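Local coordinates for protein beta-galactosidase/beta-glucuronidase (PDB 6MVF) that binds flavin mononucleotide and acts as a gut bacterial beta-glucuronidase of glycoside hydrolase family 2, probably cleaving glucuronic acid from its conjugates, at residues Met184-Pro189 against Thr196-Ser201; Val212-Glu217 against Ile236-Pro241; Arg561-Asp566 against Gly585-Gln590. All blocks are in the same frame, centred on the assembly; numbering follows the deposited sequence.

Contact 1 of 3, residues Met184-Pro189 against Thr196-Ser201; sequences MVTPKP and TFEIKS. With FMN (flavin mononucleotide), chain G.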
loop_
_atom_site.group_PDB
_atom_site.type_symbol
_atom_site.label_atom_id
_atom_site.label_comp_id
_atom_site.label_asym_id
_atom_site.label_seq_id
_atom_site.Cartn_x
_atom_site.Cartn_y
_atom_site.Cartn_z
ATOM N N MET A 184 -7.234 1.569 -32.491
ATOM C CA MET A 184 -6.971 0.192 -32.872
ATOM C C MET A 184 -5.494 0.023 -33.232
ATOM O O MET A 184 -4.873 0.910 -33.835
ATOM C CB MET A 184 -7.880 -0.252 -34.016
ATOM C CG MET A 184 -7.668 0.478 -35.306
ATOM S SD MET A 184 -8.854 -0.085 -36.534
ATOM C CE MET A 184 -8.403 -1.818 -36.734
ATOM N N VAL A 185 -4.926 -1.106 -32.817
ATOM C CA VAL A 185 -3.491 -1.339 -32.905
ATOM C C VAL A 185 -3.281 -2.731 -33.468
ATOM O O VAL A 185 -3.716 -3.718 -32.867
ATOM C CB VAL A 185 -2.790 -1.201 -31.535
ATOM C CG1 VAL A 185 -1.285 -1.326 -31.690
ATOM C CG2 VAL A 185 -3.174 0.128 -30.826
ATOM N N THR A 186 -2.597 -2.816 -34.602
ATOM C CA THR A 186 -2.245 -4.101 -35.181
ATOM C C THR A 186 -0.740 -4.286 -35.109
ATOM O O THR A 186 -0.005 -3.718 -35.923
ATOM C CB THR A 186 -2.738 -4.184 -36.627
ATOM O OG1 THR A 186 -4.143 -3.893 -36.670
ATOM C CG2 THR A 186 -2.485 -5.566 -37.204
ATOM N N PRO A 187 -0.226 -5.031 -34.139
ATOM C CA PRO A 187 1.216 -5.289 -34.076
ATOM C C PRO A 187 1.603 -6.513 -34.889
ATOM O O PRO A 187 0.942 -7.550 -34.840
ATOM C CB PRO A 187 1.461 -5.536 -32.575
ATOM C CG PRO A 187 0.142 -5.157 -31.865
ATOM C CD PRO A 187 -0.907 -5.398 -32.885
ATOM N N LYS A 188 2.702 -6.406 -35.636
ATOM C CA LYS A 188 3.191 -7.575 -36.373
ATOM C C LYS A 188 4.710 -7.679 -36.303
ATOM O O LYS A 188 5.418 -6.667 -36.450
ATOM C CB LYS A 188 2.761 -7.566 -37.849
ATOM C CG LYS A 188 1.272 -7.751 -38.062
ATOM C CD LYS A 188 0.903 -7.609 -39.527
ATOM C CE LYS A 188 -0.601 -7.771 -39.758
ATOM N NZ LYS A 188 -1.044 -9.178 -39.602
ATOM N N PRO A 189 5.233 -8.886 -36.092
ATOM C CA PRO A 189 6.689 -9.075 -36.128
ATOM C C PRO A 189 7.225 -8.878 -37.535
ATOM O O PRO A 189 6.532 -9.086 -38.530
ATOM C CB PRO A 189 6.869 -10.521 -35.657
ATOM C CG PRO A 189 5.564 -11.188 -36.009
ATOM C CD PRO A 189 4.510 -10.135 -35.787
ATOM N N THR A 196 6.126 -3.904 -36.413
ATOM C CA THR A 196 5.329 -2.779 -36.863
ATOM C C THR A 196 4.066 -2.729 -36.016
ATOM O O THR A 196 3.516 -3.771 -35.640
ATOM C CB THR A 196 4.961 -2.900 -38.344
ATOM O OG1 THR A 196 4.349 -4.175 -38.565
ATOM C CG2 THR A 196 6.193 -2.772 -39.225
ATOM N N PHE A 197 3.644 -1.518 -35.683
ATOM C CA PHE A 197 2.380 -1.259 -35.005
ATOM C C PHE A 197 1.624 -0.369 -35.967
ATOM O O PHE A 197 1.909 0.829 -36.045
ATOM C CB PHE A 197 2.572 -0.560 -33.661
ATOM C CG PHE A 197 3.353 -1.362 -32.669
ATOM C CD1 PHE A 197 4.701 -1.622 -32.866
ATOM C CD2 PHE A 197 2.737 -1.856 -31.523
ATOM C CE1 PHE A 197 5.418 -2.377 -31.931
ATOM C CE2 PHE A 197 3.447 -2.607 -30.578
ATOM C CZ PHE A 197 4.786 -2.863 -30.768
ATOM N N GLU A 198 0.720 -0.952 -36.741
ATOM C CA GLU A 198 -0.215 -0.144 -37.499
ATOM C C GLU A 198 -1.262 0.338 -36.522
ATOM O O GLU A 198 -1.908 -0.470 -35.853
ATOM C CB GLU A 198 -0.847 -0.941 -38.631
ATOM C CG GLU A 198 0.174 -1.533 -39.573
ATOM C CD GLU A 198 -0.439 -2.560 -40.518
ATOM O OE1 GLU A 198 -1.147 -2.134 -41.464
ATOM O OE2 GLU A 198 -0.230 -3.785 -40.303
ATOM N N ILE A 199 -1.408 1.647 -36.420
ATOM C CA ILE A 199 -2.281 2.283 -35.448
ATOM C C ILE A 199 -3.266 3.178 -36.187
ATOM O O ILE A 199 -2.890 3.884 -37.135
ATOM C CB ILE A 199 -1.447 3.105 -34.442
ATOM C CG1 ILE A 199 -0.418 2.209 -33.760
ATOM C CG2 ILE A 199 -2.340 3.815 -33.420
ATOM C CD1 ILE A 199 0.711 3.007 -33.174
ATOM N N LYS A 200 -4.521 3.149 -35.756
ATOM C CA LYS A 200 -5.479 4.177 -36.136
ATOM C C LYS A 200 -6.258 4.606 -34.903
ATOM O O LYS A 200 -6.727 3.763 -34.133
ATOM C CB LYS A 200 -6.432 3.688 -37.234
ATOM C CG LYS A 200 -7.329 4.796 -37.824
ATOM C CD LYS A 200 -7.504 4.610 -39.340
ATOM C CE LYS A 200 -8.675 5.408 -39.925
ATOM N NZ LYS A 200 -9.770 4.492 -40.413
ATOM N N SER A 201 -6.377 5.909 -34.702
ATOM C CA SER A 201 -7.248 6.457 -33.674
ATOM C C SER A 201 -8.328 7.299 -34.345
ATOM O O SER A 201 -8.260 7.603 -35.539
ATOM C CB SER A 201 -6.462 7.282 -32.651
ATOM O OG SER A 201 -5.820 8.390 -33.264
HETATM N N1 FMN G . -14.769 4.329 -36.465
HETATM C C2 FMN G . -14.990 5.335 -35.616
HETATM O O2 FMN G . -15.532 6.378 -35.987
HETATM N N3 FMN G . -14.669 5.277 -34.343
HETATM C C4 FMN G . -14.092 4.247 -33.806
HETATM O O4 FMN G . -13.798 4.202 -32.623
HETATM C C4A FMN G . -13.810 3.142 -34.656
HETATM N N5 FMN G . -13.245 2.100 -34.116
HETATM C C5A FMN G . -12.957 1.039 -34.841
HETATM C C6 FMN G . -12.355 -0.037 -34.241
HETATM C C7 FMN G . -12.043 -1.131 -34.966
HETATM C C7M FMN G . -11.399 -2.288 -34.308
HETATM C C8 FMN G . -12.372 -1.169 -36.385
HETATM C C8M FMN G . -12.050 -2.379 -37.187
HETATM C C9 FMN G . -12.974 -0.084 -36.983
HETATM C C9A FMN G . -13.276 1.032 -36.264
HETATM N N10 FMN G . -13.910 2.113 -36.856
HETATM C C10 FMN G . -14.187 3.217 -36.052
HETATM C "C1'" FMN G . -14.153 2.023 -38.289
HETATM C "C2'" FMN G . -15.539 1.990 -38.887
HETATM O "O2'" FMN G . -15.829 0.616 -38.858
HETATM C "C3'" FMN G . -15.567 2.382 -40.347
HETATM O "O3'" FMN G . -14.400 3.111 -40.662
HETATM C "C4'" FMN G . -16.712 3.291 -40.734
HETATM O "O4'" FMN G . -16.821 4.255 -39.699
HETATM C "C5'" FMN G . -18.039 2.570 -40.981
HETATM O "O5'" FMN G . -18.869 2.603 -39.834
HETATM P P FMN G . -20.140 1.678 -39.634
HETATM O O1P FMN G . -21.019 2.543 -38.822
HETATM O O2P FMN G . -20.619 1.370 -41.022
HETATM O O3P FMN G . -19.744 0.422 -38.935
HETATM O O HOH W 1 1.813 -4.100 -38.093
#
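Met184 and Lys200 leave the sheet together, Met184 CG lying 3.9 Å from Lys200 CB. Met184 CG sits between the backbone N and the carbonyl carbon (chi1 65°), and a bend at chi3 carries the thioether over the C7–C8 bond of the flavin, with SD 3.7 Å from FMN C8 and CE reaching the ring methyls C7M and C8M. An alanine here removes the thioether, and the methyl-bearing end of the flavin would probably be left less closely covered and freer to shift. The backbones form the antiparallel hairpin of strands 183-189 and 195-204, in the glycoside hydrolase family 2 domain that normally folds as an immunoglobulin-like sandwich. Met184, Thr186 and Lys188 each pair with their opposite residue through two backbone hydrogen bonds, Thr186 N to Glu198 O being nearly straight (177°). On their face Lys188 and Glu198 cross at a slant, but Lys188 NZ remains 5.5 Å from Glu198 OE2, and Thr186 OG1 bonds to the hydroxyl of Tyr386, itself in the flavin pocket. The other face is apolar and packs on Val274. Pro187 CB lies over one face of the Phe197 ring, 4.0 Å from CD2, whereas Val185 CG1 comes to its edge, 4.1 Å from the same CD2. Val185 also flanks Ile199, their CG1 atoms 4.2 Å apart.

Contact 2 of 3, residues Val212-Glu217 against Ile236-Pro241; sequences VMYSIE and ISIYVP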
loop_
_atom_site.group_PDB
_atom_site.type_symbol
_atom_site.label_atom_id
_atom_site.label_comp_id
_atom_site.label_asym_id
_atom_site.label_seq_id
_atom_site.Cartn_x
_atom_site.Cartn_y
_atom_site.Cartn_z
ATOM N N VAL A 212 -2.316 14.238 -33.320
ATOM C CA VAL A 212 -2.264 13.039 -32.499
ATOM C C VAL A 212 -0.801 12.603 -32.385
ATOM O O VAL A 212 -0.159 12.273 -33.391
ATOM C CB VAL A 212 -3.143 11.918 -33.073
ATOM C CG1 VAL A 212 -2.947 10.629 -32.272
ATOM C CG2 VAL A 212 -4.614 12.337 -33.064
ATOM N N MET A 213 -0.273 12.622 -31.159
ATOM C CA MET A 213 1.108 12.237 -30.889
ATOM C C MET A 213 1.087 10.832 -30.306
ATOM O O MET A 213 0.542 10.611 -29.223
ATOM C CB MET A 213 1.791 13.221 -29.945
ATOM C CG MET A 213 1.747 14.672 -30.431
ATOM S SD MET A 213 2.664 15.798 -29.352
ATOM C CE MET A 213 2.037 15.261 -27.756
ATOM N N TYR A 214 1.652 9.889 -31.047
ATOM C CA TYR A 214 1.699 8.489 -30.668
ATOM C C TYR A 214 3.029 8.178 -30.014
ATOM O O TYR A 214 4.081 8.570 -30.520
ATOM C CB TYR A 214 1.544 7.594 -31.890
ATOM C CG TYR A 214 0.212 7.657 -32.593
ATOM C CD1 TYR A 214 -0.929 7.164 -31.989
ATOM C CD2 TYR A 214 0.108 8.164 -33.885
ATOM C CE1 TYR A 214 -2.135 7.188 -32.635
ATOM C CE2 TYR A 214 -1.105 8.197 -34.541
ATOM C CZ TYR A 214 -2.221 7.695 -33.909
ATOM O OH TYR A 214 -3.441 7.716 -34.535
ATOM N N SER A 215 2.983 7.448 -28.911
ATOM C CA SER A 215 4.177 7.035 -28.200
ATOM C C SER A 215 4.036 5.568 -27.815
ATOM O O SER A 215 2.973 5.145 -27.357
ATOM C CB SER A 215 4.393 7.904 -26.960
ATOM O OG SER A 215 5.360 7.326 -26.095
ATOM N N ILE A 216 5.093 4.784 -28.016
ATOM C CA ILE A 216 5.093 3.360 -27.681
ATOM C C ILE A 216 6.096 3.131 -26.555
ATOM O O ILE A 216 7.283 3.463 -26.692
ATOM C CB ILE A 216 5.416 2.477 -28.901
ATOM C CG1 ILE A 216 4.328 2.593 -29.970
ATOM C CG2 ILE A 216 5.524 1.026 -28.479
ATOM C CD1 ILE A 216 4.661 1.919 -31.272
ATOM N N GLU A 217 5.622 2.560 -25.448
ATOM C CA GLU A 217 6.438 2.264 -24.274
ATOM C C GLU A 217 6.675 0.762 -24.184
ATOM O O GLU A 217 5.756 -0.029 -24.412
ATOM C CB GLU A 217 5.763 2.784 -22.995
ATOM C CG GLU A 217 5.651 4.306 -22.965
ATOM C CD GLU A 217 4.695 4.841 -21.900
ATOM O OE1 GLU A 217 3.946 4.045 -21.276
ATOM O OE2 GLU A 217 4.690 6.080 -21.693
ATOM N N ILE A 236 -1.051 5.531 -39.020
ATOM C CA ILE A 236 0.400 5.557 -39.132
ATOM C C ILE A 236 0.892 4.174 -38.764
ATOM O O ILE A 236 0.228 3.440 -38.027
ATOM C CB ILE A 236 1.021 6.640 -38.209
ATOM C CG1 ILE A 236 2.493 6.845 -38.534
ATOM C CG2 ILE A 236 0.891 6.254 -36.750
ATOM C CD1 ILE A 236 2.715 7.670 -39.751
ATOM N N SER A 237 2.064 3.814 -39.267
ATOM C CA SER A 237 2.720 2.573 -38.880
ATOM C C SER A 237 4.034 2.905 -38.183
ATOM O O SER A 237 4.870 3.615 -38.750
ATOM C CB SER A 237 2.955 1.698 -40.097
ATOM O OG SER A 237 3.843 0.656 -39.770
ATOM N N ILE A 238 4.213 2.401 -36.958
ATOM C CA ILE A 238 5.387 2.696 -36.144
ATOM C C ILE A 238 6.198 1.424 -35.960
ATOM O O ILE A 238 5.639 0.354 -35.706
ATOM C CB ILE A 238 4.999 3.283 -34.777
ATOM C CG1 ILE A 238 3.850 4.294 -34.933
ATOM C CG2 ILE A 238 6.225 3.877 -34.099
ATOM C CD1 ILE A 238 3.773 5.283 -33.809
ATOM N N TYR A 239 7.513 1.542 -36.076
ATOM C CA TYR A 239 8.423 0.411 -36.032
ATOM C C TYR A 239 9.211 0.420 -34.727
ATOM O O TYR A 239 9.806 1.434 -34.361
ATOM C CB TYR A 239 9.380 0.457 -37.217
ATOM C CG TYR A 239 10.425 -0.629 -37.177
ATOM C CD1 TYR A 239 10.164 -1.896 -37.707
ATOM C CD2 TYR A 239 11.674 -0.398 -36.608
ATOM C CE1 TYR A 239 11.114 -2.895 -37.671
ATOM C CE2 TYR A 239 12.636 -1.396 -36.564
ATOM C CZ TYR A 239 12.352 -2.643 -37.098
ATOM O OH TYR A 239 13.310 -3.632 -37.057
ATOM N N VAL A 240 9.229 -0.711 -34.042
ATOM C CA VAL A 240 10.010 -0.906 -32.824
ATOM C C VAL A 240 11.115 -1.907 -33.141
ATOM O O VAL A 240 10.818 -3.045 -33.533
ATOM C CB VAL A 240 9.133 -1.403 -31.660
ATOM C CG1 VAL A 240 9.993 -1.806 -30.463
ATOM C CG2 VAL A 240 8.109 -0.351 -31.263
ATOM N N PRO A 241 12.385 -1.548 -33.002
ATOM C CA PRO A 241 13.450 -2.537 -33.181
ATOM C C PRO A 241 13.531 -3.478 -31.988
ATOM O O PRO A 241 13.082 -3.169 -30.883
ATOM C CB PRO A 241 14.712 -1.682 -33.300
ATOM C CG PRO A 241 14.390 -0.456 -32.542
ATOM C CD PRO A 241 12.912 -0.212 -32.672
#
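Ile236 meets Tyr214 through its CG2 methyl, which lies 3.5 Å from Tyr214 CD2 and nearly as close to CE2. The two run alongside but head in opposite senses. Because CG1 of Ile236 is anti to the backbone N (chi1 -169°), the longer branch leads away and the short methyl does the touching. The tyrosine ring also has Val212 CG1 over one face, toward the rim, and its hydroxyl is hydrogen-bonded to Ser201 OG and Thr234 O, which satisfies its polar end within an otherwise apolar layer. Ser237 O bonds Thr650 OG1 of the second subunit. Ile238 then fits between two partners of the facing strand. Its CD1 reaches Tyr214 CB at 3.7 Å, while its CB and CG2 receive the tip of Ile216, whose CD1 is 3.8 Å from Ile238 CB. Tyr239 O bonds Ser648 OG of the second subunit. Val240 closes the row: its CG2 touches Ile216 CG2 at 4.0 Å. No hydrogen bond joins the segments, as expected for strands facing each other from the two sheets of a beta sandwich, their axes 9.2 Å apart and 28° from parallel. Strand 211-217 runs between strands 223-230 and 254-262 in its sheet, whereas strand 236-240 pairs with strand 195-204, whose Phe197 and Ile199 extend the same core.

Contact 3 of 3, residues Arg561-Asp566 against Gly585-Gln590; sequences RKTRKD and GRRHAQ
Asp566 grips the turn that begins at Gly585. The residues Gly585 to His588 form a type I beta turn, and the contact ties this turn, in the loop before strand 590-592, to the segment leading into helix 566-575 of the TIM-barrel domain. Two direct hydrogen bonds cross the interface. Gly585 N donates to Asp566 OD2 at 2.6 Å, approaching on the syn side but 30° out of the carboxylate plane; Arg587 NH2 gives a weak one to Arg564 O at 3.4 Å. Two waters add indirect links: one donates to Asp566 OD1 and accepts from Arg586 N and NE, the other donates to Asp566 OD2 and accepts from Arg587 N. OD2 thus reaches Gly585 N directly and Arg587 N through water, and OD1 reaches Arg586 N through water. Among charged groups, Asp566 OD1 and Arg587 NH2 form a salt bridge at 3.6 Å, with the carboxylate and guanidinium planes 45° apart. Glu507 is the stronger partner of this arginine and also accepts from Asp566 N, so one carboxylate serves both segments. Arg586 instead reaches outward, forming a salt bridge with Glu223 of the third subunit. Van der Waals packing comes from the Thr563 methyl against the Arg587 guanidinium. A bend at chi3 (-74°) of Arg587 turns this group so that Thr563 CG2 lies over one face, 3.7 Å from Arg587 NH1.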
loop_
_atom_site.group_PDB
_atom_site.type_symbol
_atom_site.label_atom_id
_atom_site.label_comp_id
_atom_site.label_asym_id
_atom_site.label_seq_id
_atom_site.Cartn_x
_atom_site.Cartn_y
_atom_site.Cartn_z
ATOM N N ARG A 561 -14.274 -21.087 -5.697
ATOM C CA ARG A 561 -12.849 -21.051 -6.023
ATOM C C ARG A 561 -11.972 -21.646 -4.939
ATOM O O ARG A 561 -10.757 -21.492 -4.999
ATOM C CB ARG A 561 -12.361 -19.627 -6.342
ATOM C CG ARG A 561 -12.505 -19.231 -7.813
ATOM C CD ARG A 561 -13.947 -19.402 -8.326
ATOM N NE ARG A 561 -14.199 -18.780 -9.625
ATOM C CZ ARG A 561 -15.332 -18.925 -10.313
ATOM N NH1 ARG A 561 -16.320 -19.669 -9.826
ATOM N NH2 ARG A 561 -15.482 -18.328 -11.494
ATOM N N LYS A 562 -12.545 -22.341 -3.959
ATOM C CA LYS A 562 -11.784 -22.798 -2.801
ATOM C C LYS A 562 -11.200 -24.203 -2.950
ATOM O O LYS A 562 -10.099 -24.459 -2.450
ATOM C CB LYS A 562 -12.662 -22.749 -1.547
ATOM C CG LYS A 562 -12.962 -21.355 -1.070
ATOM C CD LYS A 562 -13.447 -21.351 0.374
ATOM C CE LYS A 562 -13.543 -19.927 0.882
ATOM N NZ LYS A 562 -12.267 -19.201 0.633
ATOM N N THR A 563 -11.908 -25.129 -3.605
ATOM C CA THR A 563 -11.578 -26.550 -3.547
ATOM C C THR A 563 -11.263 -27.067 -4.942
ATOM O O THR A 563 -12.136 -27.105 -5.816
ATOM C CB THR A 563 -12.710 -27.362 -2.901
ATOM O OG1 THR A 563 -12.963 -26.862 -1.590
ATOM C CG2 THR A 563 -12.325 -28.820 -2.763
ATOM N N ARG A 564 -10.016 -27.479 -5.131
ATOM C CA ARG A 564 -9.570 -28.127 -6.347
ATOM C C ARG A 564 -9.957 -29.598 -6.301
ATOM O O ARG A 564 -9.539 -30.334 -5.391
ATOM C CB ARG A 564 -8.065 -27.969 -6.485
ATOM C CG ARG A 564 -7.621 -26.529 -6.669
ATOM C CD ARG A 564 -6.206 -26.323 -6.145
ATOM N NE ARG A 564 -5.717 -24.979 -6.428
ATOM C CZ ARG A 564 -6.137 -23.888 -5.790
ATOM N NH1 ARG A 564 -7.053 -23.990 -4.823
ATOM N NH2 ARG A 564 -5.653 -22.691 -6.129
ATOM N N LYS A 565 -10.755 -30.029 -7.276
ATOM C CA LYS A 565 -11.123 -31.428 -7.322
ATOM C C LYS A 565 -9.928 -32.257 -7.784
ATOM O O LYS A 565 -8.905 -31.732 -8.228
ATOM C CB LYS A 565 -12.326 -31.625 -8.232
ATOM C CG LYS A 565 -13.525 -30.803 -7.828
ATOM C CD LYS A 565 -14.641 -31.004 -8.809
ATOM C CE LYS A 565 -15.706 -29.975 -8.600
ATOM N NZ LYS A 565 -16.691 -30.075 -9.711
ATOM N N ASP A 566 -10.052 -33.578 -7.664
ATOM C CA ASP A 566 -8.933 -34.430 -8.054
ATOM C C ASP A 566 -8.652 -34.322 -9.553
ATOM O O ASP A 566 -7.508 -34.504 -9.985
ATOM C CB ASP A 566 -9.202 -35.882 -7.628
ATOM C CG ASP A 566 -8.995 -36.117 -6.101
ATOM O OD1 ASP A 566 -8.434 -35.243 -5.373
ATOM O OD2 ASP A 566 -9.406 -37.205 -5.632
ATOM N N GLY A 585 -8.228 -38.702 -3.794
ATOM C CA GLY A 585 -9.193 -39.382 -2.958
ATOM C C GLY A 585 -9.213 -39.000 -1.495
ATOM O O GLY A 585 -9.755 -39.769 -0.690
ATOM N N ARG A 586 -8.673 -37.829 -1.122
ATOM C CA ARG A 586 -8.666 -37.437 0.287
ATOM C C ARG A 586 -10.089 -37.333 0.860
ATOM O O ARG A 586 -10.292 -37.590 2.057
ATOM C CB ARG A 586 -7.918 -36.111 0.469
ATOM C CG ARG A 586 -8.759 -34.948 0.021
ATOM C CD ARG A 586 -8.126 -33.605 0.176
ATOM N NE ARG A 586 -6.891 -33.430 -0.569
ATOM C CZ ARG A 586 -6.265 -32.261 -0.644
ATOM N NH1 ARG A 586 -6.786 -31.205 -0.027
ATOM N NH2 ARG A 586 -5.125 -32.143 -1.312
ATOM N N ARG A 587 -11.080 -36.966 0.032
ATOM C CA ARG A 587 -12.469 -36.913 0.471
ATOM C C ARG A 587 -13.125 -38.290 0.495
ATOM O O ARG A 587 -14.182 -38.447 1.119
ATOM C CB ARG A 587 -13.268 -35.938 -0.402
ATOM C CG ARG A 587 -12.898 -34.483 -0.128
ATOM C CD ARG A 587 -13.356 -33.501 -1.204
ATOM N NE ARG A 587 -12.551 -33.579 -2.414
ATOM C CZ ARG A 587 -11.421 -32.912 -2.635
ATOM N NH1 ARG A 587 -10.923 -32.076 -1.721
ATOM N NH2 ARG A 587 -10.782 -33.090 -3.779
ATOM N N HIS A 588 -12.507 -39.299 -0.122
ATOM C CA HIS A 588 -12.854 -40.696 0.149
ATOM C C HIS A 588 -12.135 -41.113 1.439
ATOM O O HIS A 588 -11.258 -41.979 1.458
ATOM C CB HIS A 588 -12.487 -41.579 -1.042
ATOM C CG HIS A 588 -13.052 -42.967 -0.982
ATOM N ND1 HIS A 588 -13.090 -43.800 -2.084
ATOM C CD2 HIS A 588 -13.586 -43.677 0.043
ATOM C CE1 HIS A 588 -13.636 -44.955 -1.740
ATOM N NE2 HIS A 588 -13.941 -44.907 -0.455
ATOM N N ALA A 589 -12.528 -40.442 2.533
ATOM C CA ALA A 589 -11.773 -40.492 3.784
ATOM C C ALA A 589 -11.835 -41.870 4.445
ATOM O O ALA A 589 -10.839 -42.343 5.003
ATOM C CB ALA A 589 -12.287 -39.418 4.736
ATOM N N GLN A 590 -12.984 -42.527 4.407
ATOM C CA GLN A 590 -13.169 -43.821 5.057
ATOM C C GLN A 590 -13.244 -44.909 3.992
ATOM O O GLN A 590 -14.138 -44.890 3.143
ATOM C CB GLN A 590 -14.423 -43.797 5.930
ATOM C CG GLN A 590 -14.235 -43.011 7.227
ATOM C CD GLN A 590 -15.551 -42.587 7.848
ATOM O OE1 GLN A 590 -16.578 -42.628 7.193
ATOM N NE2 GLN A 590 -15.520 -42.167 9.113
HETATM O O HOH W 2 -7.255 -35.801 -2.632
HETATM O O HOH W 3 -11.144 -36.818 -2.965
#

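The contacts follow one another along the chain without overlap. Contacts 1 and 2, with centres 9 Å apart, belong to one beta sandwich: strand 195-204 of contact 1 neighbours strand 236-240 of contact 2 in the same sheet, and the Phe197 ring packs against Val240 between them. One side of this domain thus meets the flavin while its core is closed by contact 2. Contact 3 lies on the opposite side of the chain's centre, about 47 and 51 Å from the other two, centre to centre. The assembly brings these regions together: Met213 of contact 2 packs on Thr563 of a neighbouring subunit, a residue of that subunit's contact 3.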